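Leucine aminopeptidase 2 (Saccharomyces cerevisiae, PDB 2XQ0) cleaves amino-terminal residues, preferably from di- and tripeptides, as a zinc aminopeptidase of the M1 family, and has low epoxide hydrolase activity in vitro. Local coordinates at residues I116-L130 with V142-P156. Residues are numbered along the deposited sequence; the frame is centred on the assembly and turned at random.
Sequences IQFRTTDKCTALQWL and VFSQLEAIHARSLFP. With BES (2-(3-amino-2-hydroxy-4-phenyl-butyrylamino)-4-methyl-pentanoic acid), chain B.
Gln128 and Phe143 form the hydrogen-bonded pair of an antiparallel beta hairpin. Gln128 N gives to Phe143 O at 3.0 Å, and Phe143 N gives back to Gln128 O. Just past the last bridge, Gln145 N gives a further bond to Ala126 O.

Polar bonds join Thr125 to the loop after the hairpin. Thr125 N points almost straight at Ser153 OG (2.9 Å, 171°), which also bonds Ser72 O. Thr125 OG1 lies 2.8 Å from His150 ND1, a hydrogen bond. One water bridges Thr125 O and Gln145 O.

Val142 CG2 stands anti to the backbone N, which lays it over the six-membered ring of Trp129, 3.5 Å from its centroid. Pro156 CD covers a face of the Phe118 ring in a CH-pi contact (3.8 Å to the centroid), while Phe155 CB touches Phe118 CZ at 3.4 Å. A serine in place of Phe118 would probably leave Pro156 CD without its aromatic face and open a gap beside Phe155.

Glu147, on the loop after strand 141-144, binds the bestatin amine N2 through OE1 (2.8 Å). Strand 111-120 runs between strands 74-81 and 45-56 of the large sheet, and residues 153-156 pack against it beyond the hairpin.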
ATOM      1  N   ILE A 116       6.025 -18.986 -22.949  1.00 27.74           N
ATOM      2  CA  ILE A 116       4.635 -19.384 -22.752  1.00 25.59           C
ATOM      3  C   ILE A 116       3.702 -18.347 -23.363  1.00 23.84           C
ATOM      4  O   ILE A 116       3.733 -17.174 -22.980  1.00 21.74           O
ATOM      5  CB  ILE A 116       4.305 -19.478 -21.266  1.00 26.98           C
ATOM      6  CG1 ILE A 116       5.331 -20.361 -20.541  1.00 32.60           C
ATOM      7  CG2 ILE A 116       2.871 -19.966 -21.067  1.00 23.76           C
ATOM      8  CD1 ILE A 116       5.364 -20.146 -19.054  1.00 27.08           C
ATOM      9  N   GLN A 117       2.863 -18.780 -24.292  1.00 25.12           N
ATOM     10  CA  GLN A 117       1.838 -17.913 -24.851  1.00 30.38           C
ATOM     11  C   GLN A 117       0.581 -18.061 -24.035  1.00 31.72           C
ATOM     12  O   GLN A 117       0.183 -19.169 -23.685  1.00 29.65           O
ATOM     13  CB  GLN A 117       1.527 -18.281 -26.299  1.00 32.61           C
ATOM     14  CG  GLN A 117       2.648 -18.005 -27.266  1.00 45.13           C
ATOM     15  CD  GLN A 117       2.365 -18.596 -28.622  1.00 52.52           C
ATOM     16  OE1 GLN A 117       1.310 -18.347 -29.210  1.00 56.04           O
ATOM     17  NE2 GLN A 117       3.294 -19.401 -29.123  1.00 51.43           N
ATOM     18  N   PHE A 118      -0.063 -16.941 -23.751  1.00 25.49           N
ATOM     19  CA  PHE A 118      -1.223 -16.973 -22.891  1.00 20.75           C
ATOM     20  C   PHE A 118      -2.078 -15.750 -23.154  1.00 24.41           C
ATOM     21  O   PHE A 118      -1.648 -14.818 -23.846  1.00 26.58           O
ATOM     22  CB  PHE A 118      -0.766 -16.966 -21.423  1.00 22.65           C
ATOM     23  CG  PHE A 118      -0.136 -15.673 -21.008  1.00 23.86           C
ATOM     24  CD1 PHE A 118       1.197 -15.413 -21.287  1.00 19.83           C
ATOM     25  CD2 PHE A 118      -0.881 -14.705 -20.367  1.00 25.49           C
ATOM     26  CE1 PHE A 118       1.771 -14.213 -20.918  1.00 20.67           C
ATOM     27  CE2 PHE A 118      -0.318 -13.516 -20.008  1.00 25.16           C
ATOM     28  CZ  PHE A 118       1.012 -13.262 -20.291  1.00 26.02           C
ATOM     29  N   ARG A 119      -3.278 -15.753 -22.580  1.00 26.08           N
ATOM     30  CA  ARG A 119      -4.080 -14.546 -22.476  1.00 31.31           C
ATOM     31  C   ARG A 119      -4.763 -14.492 -21.106  1.00 31.60           C
ATOM     32  O   ARG A 119      -5.019 -15.527 -20.485  1.00 28.26           O
ATOM     33  CB  ARG A 119      -5.118 -14.486 -23.603  1.00 27.01           C
ATOM     34  CG  ARG A 119      -6.077 -15.663 -23.621  1.00 28.63           C
ATOM     35  CD  ARG A 119      -6.985 -15.646 -24.865  1.00 35.58           C
ATOM     36  NE  ARG A 119      -7.822 -14.451 -24.869  1.00 39.37           N
ATOM     37  CZ  ARG A 119      -7.648 -13.409 -25.677  1.00 46.71           C
ATOM     38  NH1 ARG A 119      -6.675 -13.416 -26.581  1.00 53.15           N
ATOM     39  NH2 ARG A 119      -8.468 -12.365 -25.592  1.00 38.61           N
ATOM     40  N   THR A 120      -5.048 -13.281 -20.633  1.00 25.98           N
ATOM     41  CA  THR A 120      -5.861 -13.119 -19.443  1.00 26.23           C
ATOM     42  C   THR A 120      -7.326 -13.476 -19.715  1.00 32.83           C
ATOM     43  O   THR A 120      -7.766 -13.531 -20.865  1.00 25.67           O
ATOM     44  CB  THR A 120      -5.739 -11.703 -18.842  1.00 26.08           C
ATOM     45  OG1 THR A 120      -6.195 -10.704 -19.787  1.00 25.75           O
ATOM     46  CG2 THR A 120      -4.301 -11.432 -18.466  1.00 20.60           C
ATOM     47  N   THR A 121      -8.083 -13.742 -18.659  1.00 31.91           N
ATOM     48  CA  THR A 121      -9.488 -14.097 -18.841  1.00 37.95           C
ATOM     49  C   THR A 121     -10.398 -13.108 -18.123  1.00 34.39           C
ATOM     50  O   THR A 121      -9.927 -12.193 -17.430  1.00 33.34           O
ATOM     51  CB  THR A 121      -9.804 -15.547 -18.367  1.00 39.24           C
ATOM     52  OG1 THR A 121      -9.803 -15.607 -16.936  1.00 34.20           O
ATOM     53  CG2 THR A 121      -8.800 -16.553 -18.932  1.00 39.25           C
ATOM     54  N   ASP A 122     -11.700 -13.282 -18.309  1.00 28.79           N
ATOM     55  CA  ASP A 122     -12.690 -12.455 -17.631  1.00 35.05           C
ATOM     56  C   ASP A 122     -12.564 -12.559 -16.104  1.00 31.90           C
ATOM     57  O   ASP A 122     -12.966 -11.652 -15.390  1.00 31.58           O
ATOM     58  CB  ASP A 122     -14.107 -12.857 -18.052  1.00 47.27           C
ATOM     59  CG  ASP A 122     -14.352 -12.678 -19.542  1.00 70.98           C
ATOM     60  OD1 ASP A 122     -13.486 -12.091 -20.228  1.00 78.21           O
ATOM     61  OD2 ASP A 122     -15.414 -13.125 -20.030  1.00 77.81           O
ATOM     62  N   LYS A 123     -12.020 -13.668 -15.606  1.00 23.38           N
ATOM     63  CA  LYS A 123     -11.854 -13.848 -14.156  1.00 25.50           C
ATOM     64  C   LYS A 123     -10.547 -13.261 -13.585  1.00 31.14           C
ATOM     65  O   LYS A 123     -10.277 -13.362 -12.378  1.00 30.28           O
ATOM     66  CB  LYS A 123     -11.976 -15.327 -13.773  1.00 29.48           C
ATOM     67  CG  LYS A 123     -13.378 -15.899 -13.918  1.00 35.86           C
ATOM     68  CD  LYS A 123     -13.637 -16.969 -12.858  1.00 47.98           C
ATOM     69  CE  LYS A 123     -14.971 -17.677 -13.063  1.00 58.16           C
ATOM     70  NZ  LYS A 123     -14.919 -18.664 -14.181  1.00 65.34           N
ATOM     71  N   CYS A 124      -9.742 -12.657 -14.456  1.00 28.84           N
ATOM     72  CA  CYS A 124      -8.487 -12.016 -14.066  1.00 25.11           C
ATOM     73  C   CYS A 124      -8.664 -11.177 -12.805  1.00 21.77           C
ATOM     74  O   CYS A 124      -9.584 -10.384 -12.730  1.00 25.31           O
ATOM     75  CB  CYS A 124      -8.008 -11.088 -15.183  1.00 24.75           C
ATOM     76  SG  CYS A 124      -6.396 -10.323 -14.851  1.00 29.33           S
ATOM     77  N   THR A 125      -7.794 -11.363 -11.815  1.00 22.34           N
ATOM     78  CA  THR A 125      -7.870 -10.582 -10.579  1.00 22.87           C
ATOM     79  C   THR A 125      -6.816  -9.477 -10.541  1.00 24.98           C
ATOM     80  O   THR A 125      -6.708  -8.735  -9.560  1.00 27.33           O
ATOM     81  CB  THR A 125      -7.685 -11.478  -9.333  1.00 26.35           C
ATOM     82  OG1 THR A 125      -6.382 -12.083  -9.362  1.00 25.14           O
ATOM     83  CG2 THR A 125      -8.765 -12.571  -9.287  1.00 21.44           C
ATOM     84  N   ALA A 126      -6.030  -9.368 -11.604  1.00 16.76           N
ATOM     85  CA  ALA A 126      -4.916  -8.409 -11.615  1.00 20.80           C
ATOM     86  C   ALA A 126      -5.287  -7.032 -12.220  1.00 28.10           C
ATOM     87  O   ALA A 126      -4.615  -6.023 -11.966  1.00 29.87           O
ATOM     88  CB  ALA A 126      -3.707  -9.017 -12.322  1.00 19.93           C
ATOM     89  N   LEU A 127      -6.379  -6.977 -12.984  1.00 19.96           N
ATOM     90  CA  LEU A 127      -6.652  -5.797 -13.789  1.00 15.43           C
ATOM     91  C   LEU A 127      -8.001  -5.195 -13.479  1.00 23.29           C
ATOM     92  O   LEU A 127      -8.946  -5.905 -13.124  1.00 25.32           O
ATOM     93  CB  LEU A 127      -6.588  -6.145 -15.289  1.00 20.15           C
ATOM     94  CG  LEU A 127      -5.223  -6.658 -15.778  1.00 25.65           C
ATOM     95  CD1 LEU A 127      -5.338  -7.300 -17.179  1.00 24.82           C
ATOM     96  CD2 LEU A 127      -4.155  -5.549 -15.758  1.00 19.47           C
ATOM     97  N   GLN A 128      -8.092  -3.878 -13.607  1.00 20.20           N
ATOM     98  CA  GLN A 128      -9.394  -3.242 -13.717  1.00 28.88           C
ATOM     99  C   GLN A 128      -9.503  -2.543 -15.084  1.00 34.48           C
ATOM    100  O   GLN A 128      -8.576  -1.841 -15.513  1.00 24.99           O
ATOM    101  CB  GLN A 128      -9.676  -2.248 -12.580  1.00 23.77           C
ATOM    102  CG  GLN A 128     -11.158  -1.748 -12.637  1.00 25.79           C
ATOM    103  CD  GLN A 128     -11.466  -0.569 -11.716  1.00 32.56           C
ATOM    104  OE1 GLN A 128     -10.588  -0.043 -11.032  1.00 29.96           O
ATOM    105  NE2 GLN A 128     -12.728  -0.154 -11.699  1.00 42.32           N
ATOM    106  N   TRP A 129     -10.620  -2.761 -15.776  1.00 29.09           N
ATOM    107  CA  TRP A 129     -10.852  -2.129 -17.078  1.00 27.82           C
ATOM    108  C   TRP A 129     -11.953  -1.113 -16.950  1.00 28.17           C
ATOM    109  O   TRP A 129     -12.988  -1.405 -16.362  1.00 28.76           O
ATOM    110  CB  TRP A 129     -11.283  -3.163 -18.131  1.00 22.95           C
ATOM    111  CG  TRP A 129     -10.281  -4.260 -18.367  1.00 23.26           C
ATOM    112  CD1 TRP A 129     -10.156  -5.418 -17.668  1.00 26.09           C
ATOM    113  CD2 TRP A 129      -9.270  -4.290 -19.382  1.00 25.01           C
ATOM    114  NE1 TRP A 129      -9.123  -6.175 -18.182  1.00 24.90           N
ATOM    115  CE2 TRP A 129      -8.563  -5.502 -19.234  1.00 23.65           C
ATOM    116  CE3 TRP A 129      -8.893  -3.407 -20.400  1.00 25.77           C
ATOM    117  CZ2 TRP A 129      -7.506  -5.858 -20.064  1.00 26.05           C
ATOM    118  CZ3 TRP A 129      -7.840  -3.763 -21.228  1.00 28.90           C
ATOM    119  CH2 TRP A 129      -7.162  -4.984 -21.056  1.00 25.57           C
ATOM    120  N   LEU A 130     -11.733   0.074 -17.510  1.00 28.05           N
ATOM    121  CA  LEU A 130     -12.782   1.076 -17.636  1.00 33.13           C
ATOM    122  C   LEU A 130     -13.062   1.376 -19.101  1.00 34.05           C
ATOM    123  O   LEU A 130     -12.131   1.507 -19.897  1.00 35.15           O
ATOM    124  CB  LEU A 130     -12.380   2.368 -16.918  1.00 36.65           C
ATOM    125  CG  LEU A 130     -12.342   2.300 -15.393  1.00 37.25           C
ATOM    126  CD1 LEU A 130     -10.954   1.935 -14.909  1.00 29.28           C
ATOM    127  CD2 LEU A 130     -12.762   3.621 -14.797  1.00 40.88           C
ATOM    128  N   VAL A 142      -7.066   0.891 -18.424  1.00 22.92           N
ATOM    129  CA  VAL A 142      -6.858  -0.319 -17.655  1.00 22.90           C
ATOM    130  C   VAL A 142      -5.616  -0.122 -16.800  1.00 23.96           C
ATOM    131  O   VAL A 142      -4.687   0.582 -17.199  1.00 21.97           O
ATOM    132  CB  VAL A 142      -6.671  -1.522 -18.578  1.00 21.38           C
ATOM    133  CG1 VAL A 142      -5.478  -1.270 -19.509  1.00 22.52           C
ATOM    134  CG2 VAL A 142      -6.505  -2.837 -17.789  1.00 23.02           C
ATOM    135  N   PHE A 143      -5.607  -0.715 -15.613  1.00 21.24           N
ATOM    136  CA  PHE A 143      -4.399  -0.687 -14.776  1.00 17.79           C
ATOM    137  C   PHE A 143      -4.333  -1.956 -13.964  1.00 19.23           C
ATOM    138  O   PHE A 143      -5.361  -2.583 -13.712  1.00 23.36           O
ATOM    139  CB  PHE A 143      -4.374   0.546 -13.865  1.00 20.32           C
ATOM    140  CG  PHE A 143      -5.446   0.548 -12.807  1.00 20.29           C
ATOM    141  CD1 PHE A 143      -5.224  -0.042 -11.570  1.00 24.58           C
ATOM    142  CD2 PHE A 143      -6.674   1.131 -13.053  1.00 20.97           C
ATOM    143  CE1 PHE A 143      -6.228  -0.037 -10.606  1.00 24.33           C
ATOM    144  CE2 PHE A 143      -7.661   1.154 -12.096  1.00 25.96           C
ATOM    145  CZ  PHE A 143      -7.446   0.567 -10.878  1.00 21.78           C
ATOM    146  N   SER A 144      -3.128  -2.321 -13.549  1.00 25.23           N
ATOM    147  CA  SER A 144      -2.907  -3.510 -12.728  1.00 23.46           C
ATOM    148  C   SER A 144      -2.643  -3.180 -11.267  1.00 18.71           C
ATOM    149  O   SER A 144      -2.341  -2.038 -10.896  1.00 17.92           O
ATOM    150  CB  SER A 144      -1.702  -4.275 -13.273  1.00 21.35           C
ATOM    151  OG  SER A 144      -0.537  -3.501 -13.054  1.00 17.96           O
ATOM    152  N   GLN A 145      -2.767  -4.200 -10.431  1.00 24.43           N
ATOM    153  CA  GLN A 145      -2.358  -4.138  -9.037  1.00 21.30           C
ATOM    154  C   GLN A 145      -2.059  -5.593  -8.678  1.00 20.83           C
ATOM    155  O   GLN A 145      -2.976  -6.414  -8.612  1.00 18.81           O
ATOM    156  CB  GLN A 145      -3.482  -3.586  -8.159  1.00 25.31           C
ATOM    157  CG  GLN A 145      -3.306  -3.889  -6.672  1.00 39.22           C
ATOM    158  CD  GLN A 145      -2.035  -3.284  -6.114  1.00 46.20           C
ATOM    159  OE1 GLN A 145      -1.797  -2.084  -6.260  1.00 55.50           O
ATOM    160  NE2 GLN A 145      -1.203  -4.112  -5.490  1.00 32.94           N
ATOM    161  N   LEU A 146      -0.783  -5.919  -8.499  1.00 13.93           N
ATOM    162  CA  LEU A 146      -0.368  -7.321  -8.394  1.00 17.07           C
ATOM    163  C   LEU A 146      -0.100  -7.802  -6.969  1.00 25.98           C
ATOM    164  O   LEU A 146      -0.132  -9.013  -6.678  1.00 20.78           O
ATOM    165  CB  LEU A 146       0.852  -7.597  -9.287  1.00 19.04           C
ATOM    166  CG  LEU A 146       0.703  -7.187 -10.750  1.00 20.48           C
ATOM    167  CD1 LEU A 146       1.850  -7.756 -11.592  1.00 15.61           C
ATOM    168  CD2 LEU A 146      -0.646  -7.619 -11.297  1.00 16.79           C
ATOM    169  N   GLU A 147       0.155  -6.875  -6.062  1.00 19.82           N
ATOM    170  CA  GLU A 147       0.487  -7.296  -4.693  1.00 22.45           C
ATOM    171  C   GLU A 147      -0.773  -7.809  -4.005  1.00 17.97           C
ATOM    172  O   GLU A 147      -1.819  -7.185  -4.131  1.00 24.13           O
ATOM    173  CB  GLU A 147       1.077  -6.126  -3.900  1.00 23.90           C
ATOM    174  CG  GLU A 147       1.832  -6.542  -2.624  1.00 27.71           C
ATOM    175  CD  GLU A 147       2.516  -5.341  -1.974  1.00 30.50           C
ATOM    176  OE1 GLU A 147       2.428  -4.252  -2.559  1.00 33.44           O
ATOM    177  OE2 GLU A 147       3.119  -5.479  -0.899  1.00 27.10           O
ATOM    178  N   ALA A 148      -0.698  -8.939  -3.297  1.00 24.77           N
ATOM    179  CA  ALA A 148       0.527  -9.700  -3.076  1.00 23.30           C
ATOM    180  C   ALA A 148       0.745 -10.834  -4.081  1.00 22.35           C
ATOM    181  O   ALA A 148       1.862 -11.008  -4.572  1.00 19.70           O
ATOM    182  CB  ALA A 148       0.532 -10.278  -1.668  1.00 28.12           C
ATOM    183  N   ILE A 149      -0.298 -11.622  -4.357  1.00 15.70           N
ATOM    184  CA  ILE A 149      -0.162 -12.747  -5.302  1.00 12.90           C
ATOM    185  C   ILE A 149      -1.097 -12.714  -6.522  1.00 21.78           C
ATOM    186  O   ILE A 149      -1.647 -13.742  -6.935  1.00 22.32           O
ATOM    187  CB  ILE A 149      -0.295 -14.096  -4.593  1.00 17.20           C
ATOM    188  CG1 ILE A 149      -1.647 -14.203  -3.870  1.00 21.82           C
ATOM    189  CG2 ILE A 149       0.885 -14.274  -3.595  1.00 16.99           C
ATOM    190  CD1 ILE A 149      -1.934 -15.613  -3.321  1.00 31.81           C
ATOM    191  N   HIS A 150      -1.250 -11.545  -7.126  1.00 21.45           N
ATOM    192  CA  HIS A 150      -2.083 -11.433  -8.329  1.00 13.87           C
ATOM    193  C   HIS A 150      -1.254 -11.412  -9.617  1.00 15.65           C
ATOM    194  O   HIS A 150      -1.819 -11.426 -10.717  1.00 20.55           O
ATOM    195  CB  HIS A 150      -2.963 -10.181  -8.245  1.00 15.78           C
ATOM    196  CG  HIS A 150      -3.970 -10.236  -7.141  1.00 25.72           C
ATOM    197  ND1 HIS A 150      -5.038 -11.108  -7.159  1.00 24.57           N
ATOM    198  CD2 HIS A 150      -4.058  -9.555  -5.976  1.00 31.56           C
ATOM    199  CE1 HIS A 150      -5.747 -10.951  -6.055  1.00 31.50           C
ATOM    200  NE2 HIS A 150      -5.179 -10.009  -5.323  1.00 34.96           N
ATOM    201  N   ALA A 151       0.071 -11.362  -9.503  1.00 15.69           N
ATOM    202  CA  ALA A 151       0.898 -11.387 -10.717  1.00 14.10           C
ATOM    203  C   ALA A 151       0.610 -12.650 -11.521  1.00 18.26           C
ATOM    204  O   ALA A 151       0.571 -12.625 -12.752  1.00 20.55           O
ATOM    205  CB  ALA A 151       2.360 -11.282 -10.383  1.00 20.04           C
ATOM    206  N   ARG A 152       0.391 -13.756 -10.818  1.00 18.15           N
ATOM    207  CA  ARG A 152       0.057 -15.030 -11.468  1.00 17.42           C
ATOM    208  C   ARG A 152      -1.295 -14.977 -12.199  1.00 16.18           C
ATOM    209  O   ARG A 152      -1.645 -15.904 -12.919  1.00 17.63           O
ATOM    210  CB  ARG A 152       0.052 -16.173 -10.438  1.00 10.94           C
ATOM    211  CG  ARG A 152      -1.082 -16.037  -9.405  1.00 16.20           C
ATOM    212  CD  ARG A 152      -0.936 -16.992  -8.208  1.00 20.00           C
ATOM    213  NE  ARG A 152       0.257 -16.690  -7.414  1.00 16.99           N
ATOM    214  CZ  ARG A 152       0.593 -17.265  -6.259  1.00 16.57           C
ATOM    215  NH1 ARG A 152      -0.156 -18.231  -5.722  1.00 19.34           N
ATOM    216  NH2 ARG A 152       1.701 -16.873  -5.638  1.00 16.82           N
ATOM    217  N   SER A 153      -2.059 -13.902 -12.023  1.00 17.45           N
ATOM    218  CA  SER A 153      -3.333 -13.788 -12.755  1.00 20.36           C
ATOM    219  C   SER A 153      -3.144 -12.902 -13.982  1.00 21.40           C
ATOM    220  O   SER A 153      -4.064 -12.725 -14.805  1.00 22.26           O
ATOM    221  CB  SER A 153      -4.424 -13.244 -11.831  1.00 28.83           C
ATOM    222  OG  SER A 153      -5.711 -13.302 -12.408  1.00 31.18           O
ATOM    223  N   LEU A 154      -1.938 -12.343 -14.104  1.00 22.34           N
ATOM    224  CA  LEU A 154      -1.574 -11.498 -15.248  1.00 20.20           C
ATOM    225  C   LEU A 154      -0.633 -12.236 -16.215  1.00 24.56           C
ATOM    226  O   LEU A 154      -0.793 -12.150 -17.429  1.00 23.04           O
ATOM    227  CB  LEU A 154      -0.928 -10.185 -14.785  1.00 18.90           C
ATOM    228  CG  LEU A 154      -0.470  -9.253 -15.907  1.00 24.81           C
ATOM    229  CD1 LEU A 154      -1.657  -8.847 -16.796  1.00 23.67           C
ATOM    230  CD2 LEU A 154       0.249  -8.008 -15.385  1.00 25.35           C
ATOM    231  N   PHE A 155       0.343 -12.965 -15.673  1.00 22.27           N
ATOM    232  CA  PHE A 155       1.171 -13.864 -16.488  1.00 19.45           C
ATOM    233  C   PHE A 155       1.698 -15.028 -15.664  1.00 19.18           C
ATOM    234  O   PHE A 155       1.859 -14.910 -14.465  1.00 17.67           O
ATOM    235  CB  PHE A 155       2.337 -13.117 -17.155  1.00 21.11           C
ATOM    236  CG  PHE A 155       3.290 -12.465 -16.189  1.00 26.50           C
ATOM    237  CD1 PHE A 155       4.537 -13.022 -15.942  1.00 28.36           C
ATOM    238  CD2 PHE A 155       2.943 -11.297 -15.532  1.00 27.72           C
ATOM    239  CE1 PHE A 155       5.431 -12.416 -15.052  1.00 33.82           C
ATOM    240  CE2 PHE A 155       3.825 -10.686 -14.636  1.00 30.39           C
ATOM    241  CZ  PHE A 155       5.071 -11.251 -14.395  1.00 27.15           C
ATOM    242  N   PRO A 156       1.962 -16.169 -16.317  1.00 23.37           N
ATOM    243  CA  PRO A 156       2.500 -17.320 -15.588  1.00 19.70           C
ATOM    244  C   PRO A 156       3.918 -17.007 -15.137  1.00 27.59           C
ATOM    245  O   PRO A 156       4.704 -16.454 -15.906  1.00 23.89           O
ATOM    246  CB  PRO A 156       2.465 -18.449 -16.627  1.00 23.75           C
ATOM    247  CG  PRO A 156       2.469 -17.761 -17.958  1.00 26.49           C
ATOM    248  CD  PRO A 156       1.871 -16.396 -17.773  1.00 23.13           C
TER
HETATM  249  N2  BES B 901       1.772  -1.563  -1.921  1.00 46.76           N
HETATM  250  C1  BES B 901       1.235  -1.043  -0.681  1.00 45.88           C
HETATM  251  C6  BES B 901      -0.277  -1.268  -0.626  1.00 46.67           C
HETATM  252  C7  BES B 901      -0.583  -2.749  -0.619  1.00 48.03           C
HETATM  253  C8  BES B 901       0.119  -3.594   0.233  1.00 45.10           C
HETATM  254  C12 BES B 901      -1.549  -3.270  -1.474  1.00 51.51           C
HETATM  255  C9  BES B 901      -0.153  -4.957   0.239  1.00 44.27           C
HETATM  256  C11 BES B 901      -1.819  -4.636  -1.469  1.00 49.59           C
HETATM  257  C10 BES B 901      -1.122  -5.480  -0.610  1.00 44.60           C
HETATM  258  C2  BES B 901       1.550   0.451  -0.524  1.00 44.93           C
HETATM  259  O2  BES B 901       2.945   0.779  -0.582  1.00 32.40           O
HETATM  260  C3  BES B 901       0.994   0.880   0.792  1.00 47.59           C
HETATM  261  O3  BES B 901       1.516   0.539   1.856  1.00 38.26           O
HETATM  262  N1  BES B 901      -0.097   1.615   0.617  1.00 55.01           N
HETATM  263  C4  BES B 901      -0.941   2.223   1.624  1.00 58.17           C
HETATM  264  C13 BES B 901      -0.430   3.657   1.693  1.00 51.78           C
HETATM  265  C14 BES B 901      -0.078   4.093   3.109  1.00 54.64           C
HETATM  266  C15 BES B 901       0.891   5.269   3.069  1.00 48.21           C
HETATM  267  C16 BES B 901       0.488   2.942   3.938  1.00 59.03           C
HETATM  268  C5  BES B 901      -2.335   2.228   1.065  1.00 58.04           C
HETATM  269  O1  BES B 901      -3.306   2.232   1.855  1.00 58.99           O
HETATM  270  O4  BES B 901      -2.473   2.222  -0.184  1.00 49.54           O
HETATM  271  O   HOH W   1      -6.299 -13.647 -16.111  1.00 28.42           O
HETATM  272  O   HOH W   2      -5.752  -6.249  -9.011  1.00 37.22           O